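Putative acetyltransferase (Nocardia farcinica, PDB 3D9W) probably catalyses the transfer of an acetyl group from acetyl-coenzyme A to the amino nitrogen of arylamines, as arylamine N-acetyltransferases do. Local coordinates at residues A[7-12]-A[198-203]; A[101-105]-A[193-198]. All coordinates share one frame; numbering follows the deposited sequence.

Interaction 1: residues A[7-12]-A[198-203]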
loop_
_atom_site.group_PDB
_atom_site.type_symbol
_atom_site.label_atom_id
_atom_site.label_comp_id
_atom_site.label_asym_id
_atom_site.label_seq_id
_atom_site.Cartn_x
_atom_site.Cartn_y
_atom_site.Cartn_z
ATOM N N PRO A 7 4.842 -18.853 -15.330
ATOM C CA PRO A 7 4.165 -17.581 -15.051
ATOM C C PRO A 7 3.777 -17.428 -13.585
ATOM O O PRO A 7 3.472 -16.332 -13.119
ATOM C CB PRO A 7 2.949 -17.632 -15.973
ATOM C CG PRO A 7 2.648 -19.107 -16.051
ATOM C CD PRO A 7 4.028 -19.683 -16.237
ATOM N N ALA A 8 3.797 -18.542 -12.866
ATOM C CA ALA A 8 3.469 -18.540 -11.458
ATOM C C ALA A 8 4.490 -17.705 -10.685
ATOM O O ALA A 8 4.171 -17.099 -9.659
ATOM C CB ALA A 8 3.445 -19.971 -10.924
ATOM N N TYR A 9 5.718 -17.653 -11.178
ATOM C CA TYR A 9 6.745 -16.903 -10.478
ATOM C C TYR A 9 6.841 -15.451 -10.904
ATOM O O TYR A 9 7.775 -14.747 -10.507
ATOM C CB TYR A 9 8.103 -17.576 -10.670
ATOM C CG TYR A 9 8.153 -18.989 -10.157
ATOM C CD1 TYR A 9 7.634 -20.044 -10.907
ATOM C CD2 TYR A 9 8.691 -19.268 -8.909
ATOM C CE1 TYR A 9 7.650 -21.350 -10.417
ATOM C CE2 TYR A 9 8.712 -20.566 -8.408
ATOM C CZ TYR A 9 8.190 -21.601 -9.163
ATOM O OH TYR A 9 8.187 -22.873 -8.642
ATOM N N HIS A 10 5.878 -14.996 -11.693
ATOM C CA HIS A 10 5.901 -13.619 -12.173
ATOM C C HIS A 10 4.631 -12.846 -11.838
ATOM O O HIS A 10 3.856 -13.276 -10.984
ATOM C CB HIS A 10 6.195 -13.641 -13.666
ATOM C CG HIS A 10 7.396 -14.465 -14.008
ATOM N ND1 HIS A 10 8.664 -13.934 -14.104
ATOM C CD2 HIS A 10 7.533 -15.802 -14.192
ATOM C CE1 HIS A 10 9.530 -14.908 -14.331
ATOM N NE2 HIS A 10 8.869 -16.050 -14.387
ATOM N N TRP A 11 4.387 -11.723 -12.499
ATOM C CA TRP A 11 3.217 -10.948 -12.117
ATOM C C TRP A 11 2.150 -10.638 -13.150
ATOM O O TRP A 11 1.525 -9.579 -13.094
ATOM C CB TRP A 11 3.707 -9.666 -11.459
ATOM C CG TRP A 11 4.718 -9.996 -10.424
ATOM C CD1 TRP A 11 6.056 -10.212 -10.617
ATOM C CD2 TRP A 11 4.458 -10.307 -9.056
ATOM N NE1 TRP A 11 6.641 -10.648 -9.453
ATOM C CE2 TRP A 11 5.679 -10.716 -8.478
ATOM C CE3 TRP A 11 3.309 -10.284 -8.255
ATOM C CZ2 TRP A 11 5.779 -11.097 -7.137
ATOM C CZ3 TRP A 11 3.411 -10.662 -6.921
ATOM C CH2 TRP A 11 4.632 -11.063 -6.378
ATOM N N ASN A 12 1.935 -11.575 -14.074
ATOM C CA ASN A 12 0.941 -11.426 -15.133
ATOM C C ASN A 12 0.893 -10.028 -15.733
ATOM O O ASN A 12 -0.181 -9.435 -15.819
ATOM C CB ASN A 12 -0.460 -11.796 -14.621
ATOM C CG ASN A 12 -0.530 -13.221 -14.075
ATOM O OD1 ASN A 12 0.114 -14.145 -14.613
ATOM N ND2 ASN A 12 -1.322 -13.413 -13.010
ATOM N N GLN A 198 8.798 -14.004 -2.371
ATOM C CA GLN A 198 7.348 -14.142 -2.251
ATOM C C GLN A 198 6.692 -14.054 -3.623
ATOM O O GLN A 198 7.188 -13.364 -4.514
ATOM C CB GLN A 198 6.793 -13.063 -1.319
ATOM C CG GLN A 198 7.217 -13.244 0.136
ATOM C CD GLN A 198 6.440 -14.338 0.852
ATOM O OE1 GLN A 198 5.315 -14.120 1.320
ATOM N NE2 GLN A 198 7.028 -15.524 0.930
ATOM N N TYR A 199 5.572 -14.753 -3.790
ATOM C CA TYR A 199 4.880 -14.775 -5.067
ATOM C C TYR A 199 3.370 -14.554 -4.961
ATOM O O TYR A 199 2.813 -14.520 -3.866
ATOM C CB TYR A 199 5.183 -16.100 -5.742
ATOM C CG TYR A 199 6.667 -16.346 -5.879
ATOM C CD1 TYR A 199 7.415 -15.683 -6.847
ATOM C CD2 TYR A 199 7.334 -17.228 -5.023
ATOM C CE1 TYR A 199 8.786 -15.888 -6.970
ATOM C CE2 TYR A 199 8.714 -17.439 -5.137
ATOM C CZ TYR A 199 9.431 -16.765 -6.118
ATOM O OH TYR A 199 10.785 -16.976 -6.275
ATOM N N ARG A 200 2.714 -14.409 -6.110
ATOM C CA ARG A 200 1.282 -14.166 -6.143
ATOM C C ARG A 200 0.474 -15.132 -5.299
ATOM O O ARG A 200 -0.497 -14.725 -4.658
ATOM C CB ARG A 200 0.774 -14.154 -7.594
ATOM C CG ARG A 200 1.058 -12.824 -8.291
ATOM C CD ARG A 200 0.343 -12.623 -9.619
ATOM N NE ARG A 200 0.931 -13.419 -10.687
ATOM C CZ ARG A 200 0.473 -14.609 -11.072
ATOM N NH1 ARG A 200 -0.593 -15.143 -10.479
ATOM N NH2 ARG A 200 1.089 -15.273 -12.043
ATOM N N ILE A 201 0.875 -16.402 -5.282
ATOM C CA ILE A 201 0.161 -17.406 -4.489
ATOM C C ILE A 201 0.272 -17.059 -3.005
ATOM O O ILE A 201 -0.679 -17.237 -2.240
ATOM C CB ILE A 201 0.736 -18.823 -4.688
ATOM C CG1 ILE A 201 1.175 -19.033 -6.151
ATOM C CG2 ILE A 201 -0.319 -19.854 -4.301
ATOM C CD1 ILE A 201 0.038 -19.265 -7.189
ATOM N N ASP A 202 1.440 -16.568 -2.601
ATOM C CA ASP A 202 1.682 -16.179 -1.216
ATOM C C ASP A 202 0.822 -14.968 -0.868
ATOM O O ASP A 202 0.381 -14.822 0.269
ATOM C CB ASP A 202 3.150 -15.821 -1.014
ATOM C CG ASP A 202 4.079 -16.875 -1.553
ATOM O OD1 ASP A 202 3.915 -18.051 -1.161
ATOM O OD2 ASP A 202 4.971 -16.532 -2.362
ATOM N N PHE A 203 0.599 -14.094 -1.848
ATOM C CA PHE A 203 -0.226 -12.914 -1.632
ATOM C C PHE A 203 -1.685 -13.308 -1.489
ATOM O O PHE A 203 -2.417 -12.698 -0.719
ATOM C CB PHE A 203 -0.086 -11.934 -2.791
ATOM C CG PHE A 203 1.171 -11.121 -2.747
ATOM C CD1 PHE A 203 2.168 -11.401 -1.817
ATOM C CD2 PHE A 203 1.366 -10.072 -3.642
ATOM C CE1 PHE A 203 3.346 -10.649 -1.778
ATOM C CE2 PHE A 203 2.542 -9.316 -3.609
ATOM C CZ PHE A 203 3.533 -9.609 -2.671
HETATM O O HOH W 1 4.119 -14.618 -8.590
#
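Arg200 reaches back from the start of helix 200-212 along the N-terminal loop, passing Trp11 and ending among the carbonyls of Pro7 and His10. From CB the chain runs on nearly extended. The second methylene, CG, lies against the six-membered ring of Trp11, 3.4 Å from Trp11 CE3, and the two side chains run past one another in opposite directions. CD passes the carbonyl of His10, and the bend that follows (chi3 -74°) swings the guanidinium round so that NE can donate to it: Arg200 NE to His10 O is 2.9 Å. That bond is noticeably bent, with the oxygen tilted out of the guanidinium plane. CZ has the amide of Asn12 over one face, while at the tip NH2 makes a weak bond to Pro7 O at 2.8 Å. The same Pro7 oxygen accepts His10 N, closing the 3-10 turn.

Two carbons of the Trp11 benzo ring, on either side of CH2, meet different partners on segment 198-203: CZ3 meets Phe203 CE2 at 3.7 Å, the ring planes inclined at 47°, and CZ2 comes beside the carbonyl of Gln198, just before the helix. Farther out, Tyr9 turns an edge to the face of Tyr199, CD2 lying 3.8 Å from Tyr199 CZ, a T-shaped pair. Between these groups sits a water that donates to Ala8 O and His10 O and accepts Arg200 N, 2.9 Å away, in the first turn of the helix; Tyr199 is the N-cap residue. Behind the loop, Glu94 of helix 82-95 takes the backbone N-H of Trp11. The arginine meets neutral carbonyls here, the better bond going to His10 O just past the 3-10 segment and the weak one to Pro7 O at its start, so across this contact its charge is met by carbonyl dipoles.

Interaction 2: residues A[101-105]-A[193-198]; sequences TGHTG and FTTAPQ
The imidazole of His103 lies flat against the turn that follows strand 188-193, with Thr194 O and Thr195 CA over one face and Ala196 O at its edge. Thr195 CA stands 3.8 Å from the ring centroid of His103, 25° off the normal, a CH-pi contact. At the edge, His103 ND1 donates to Ala196 O over 3.2 Å; the bond is fairly straight at the hydrogen, yet the donor comes from above the carbonyl plane. A first torsion of -66° places the ring beside its own backbone N, against the 194-196 loop.

Strands 99-107 and 188-193 are neighbours in the middle of the large antiparallel sheet, and their pairing ends here at Gly105 and Phe193, a non-hydrogen-bonded pair. After the 194-197 loop, Gln198 makes a separate single bridge with Gly102, a hydrogen-bonded pair whose register is shifted by two residues from the first. In this bridge Gln198 N donates to Gly102 O at 2.7 Å, whereas the return bond from Gly102 N is weak. Water 3 links strand and loop: it accepts from Thr104 N and donates to Thr194 O and Ala196 O.

Thr104 and Gln198 cross at about a right angle. Bent at chi2 (-77°), the glutamine folds its amide over the strand, and Thr104 OG1 donates to Gln198 OE1 at 2.8 Å, tilted only modestly from the carbonyl plane. The other end of that amide, NE2, returns to Pro197 O. Phe193 makes its contact through CB, 3.6 Å from Gly105 CA, while its ring stacks on Trp177 of the next strand. On the far side of strand 99-107, His103 and Gly105 hydrogen-bond through their backbones to Leu121 and His119 of strand 117-125.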
loop_
_atom_site.group_PDB
_atom_site.type_symbol
_atom_site.label_atom_id
_atom_site.label_comp_id
_atom_site.label_asym_id
_atom_site.label_seq_id
_atom_site.Cartn_x
_atom_site.Cartn_y
_atom_site.Cartn_z
ATOM N N THR A 101 10.536 -9.013 -7.762
ATOM C CA THR A 101 10.523 -10.153 -6.850
ATOM C C THR A 101 9.796 -9.673 -5.591
ATOM O O THR A 101 9.923 -8.521 -5.204
ATOM C CB THR A 101 11.982 -10.597 -6.541
ATOM O OG1 THR A 101 11.992 -11.637 -5.557
ATOM C CG2 THR A 101 12.782 -9.428 -6.055
ATOM N N GLY A 102 9.027 -10.540 -4.951
ATOM C CA GLY A 102 8.286 -10.089 -3.792
ATOM C C GLY A 102 8.771 -10.452 -2.411
ATOM O O GLY A 102 9.537 -11.385 -2.225
ATOM N N HIS A 103 8.301 -9.679 -1.439
ATOM C CA HIS A 103 8.615 -9.872 -0.026
ATOM C C HIS A 103 7.355 -9.584 0.785
ATOM O O HIS A 103 6.400 -8.984 0.291
ATOM C CB HIS A 103 9.722 -8.923 0.450
ATOM C CG HIS A 103 11.066 -9.170 -0.169
ATOM N ND1 HIS A 103 11.507 -10.424 -0.528
ATOM C CD2 HIS A 103 12.095 -8.325 -0.426
ATOM C CE1 HIS A 103 12.749 -10.343 -0.975
ATOM N NE2 HIS A 103 13.128 -9.080 -0.922
ATOM N N THR A 104 7.356 -10.023 2.035
ATOM C CA THR A 104 6.225 -9.802 2.918
ATOM C C THR A 104 6.740 -9.291 4.243
ATOM O O THR A 104 7.734 -9.779 4.773
ATOM C CB THR A 104 5.434 -11.086 3.176
ATOM O OG1 THR A 104 4.717 -11.451 1.994
ATOM C CG2 THR A 104 4.444 -10.867 4.294
ATOM N N GLY A 105 6.051 -8.301 4.783
ATOM C CA GLY A 105 6.469 -7.747 6.046
ATOM C C GLY A 105 5.400 -7.869 7.102
ATOM O O GLY A 105 4.249 -8.201 6.805
ATOM N N PHE A 193 10.497 -6.879 7.764
ATOM C CA PHE A 193 10.377 -7.839 6.673
ATOM C C PHE A 193 11.649 -8.631 6.430
ATOM O O PHE A 193 12.745 -8.192 6.779
ATOM C CB PHE A 193 9.951 -7.149 5.370
ATOM C CG PHE A 193 10.991 -6.239 4.783
ATOM C CD1 PHE A 193 11.101 -4.924 5.208
ATOM C CD2 PHE A 193 11.821 -6.682 3.764
ATOM C CE1 PHE A 193 12.014 -4.064 4.618
ATOM C CE2 PHE A 193 12.734 -5.835 3.170
ATOM C CZ PHE A 193 12.835 -4.524 3.593
ATOM N N THR A 194 11.486 -9.810 5.841
ATOM C CA THR A 194 12.608 -10.674 5.524
ATOM C C THR A 194 12.815 -10.611 4.025
ATOM O O THR A 194 12.049 -9.965 3.319
ATOM C CB THR A 194 12.342 -12.145 5.938
ATOM O OG1 THR A 194 11.274 -12.697 5.155
ATOM C CG2 THR A 194 11.993 -12.222 7.411
ATOM N N THR A 195 13.848 -11.278 3.531
ATOM C CA THR A 195 14.101 -11.251 2.106
ATOM C C THR A 195 13.680 -12.535 1.432
ATOM O O THR A 195 14.152 -12.872 0.348
ATOM C CB THR A 195 15.571 -10.992 1.818
ATOM O OG1 THR A 195 16.364 -11.898 2.587
ATOM C CG2 THR A 195 15.931 -9.559 2.162
ATOM N N ALA A 196 12.781 -13.256 2.083
ATOM C CA ALA A 196 12.266 -14.506 1.533
ATOM C C ALA A 196 11.481 -14.206 0.252
ATOM O O ALA A 196 10.589 -13.352 0.251
ATOM C CB ALA A 196 11.354 -15.176 2.548
ATOM N N PRO A 197 11.808 -14.896 -0.856
ATOM C CA PRO A 197 11.117 -14.694 -2.134
ATOM C C PRO A 197 9.629 -14.956 -1.956
ATOM O O PRO A 197 9.245 -16.003 -1.440
ATOM C CB PRO A 197 11.769 -15.733 -3.040
ATOM C CG PRO A 197 13.145 -15.822 -2.499
ATOM C CD PRO A 197 12.911 -15.859 -1.012
ATOM N N GLN A 198 8.798 -14.004 -2.371
ATOM C CA GLN A 198 7.348 -14.142 -2.251
ATOM C C GLN A 198 6.692 -14.054 -3.623
ATOM O O GLN A 198 7.188 -13.364 -4.514
ATOM C CB GLN A 198 6.793 -13.063 -1.319
ATOM C CG GLN A 198 7.217 -13.244 0.136
ATOM C CD GLN A 198 6.440 -14.338 0.852
ATOM O OE1 GLN A 198 5.315 -14.120 1.320
ATOM N NE2 GLN A 198 7.028 -15.524 0.930
HETATM O O HOH W 2 8.829 -11.551 7.115
HETATM O O HOH W 3 9.993 -11.712 2.503
#

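Overall arrangement
Gln198 belongs to both contacts, whose centres lie 12 Å apart on the same side of the molecule. Along the chain the order is 7-12, 101-105, then 193-198 running directly into 198-203, so interaction 2 is enclosed by interaction 1. The two also touch: Trp11 CZ2 packs 4.0 Å from Gly102 N, and Phe203 CE1 reaches the strand at His103 O. Interaction 2 lies at the end of strand 188-193, beside its central neighbour 99-107 in the eight-stranded antiparallel sheet; interaction 1 follows where the N-terminal loop packs against the start of helix 200-212. Together they tie the start of the chain, the sheet and a helix within the arylamine N-acetyltransferase fold.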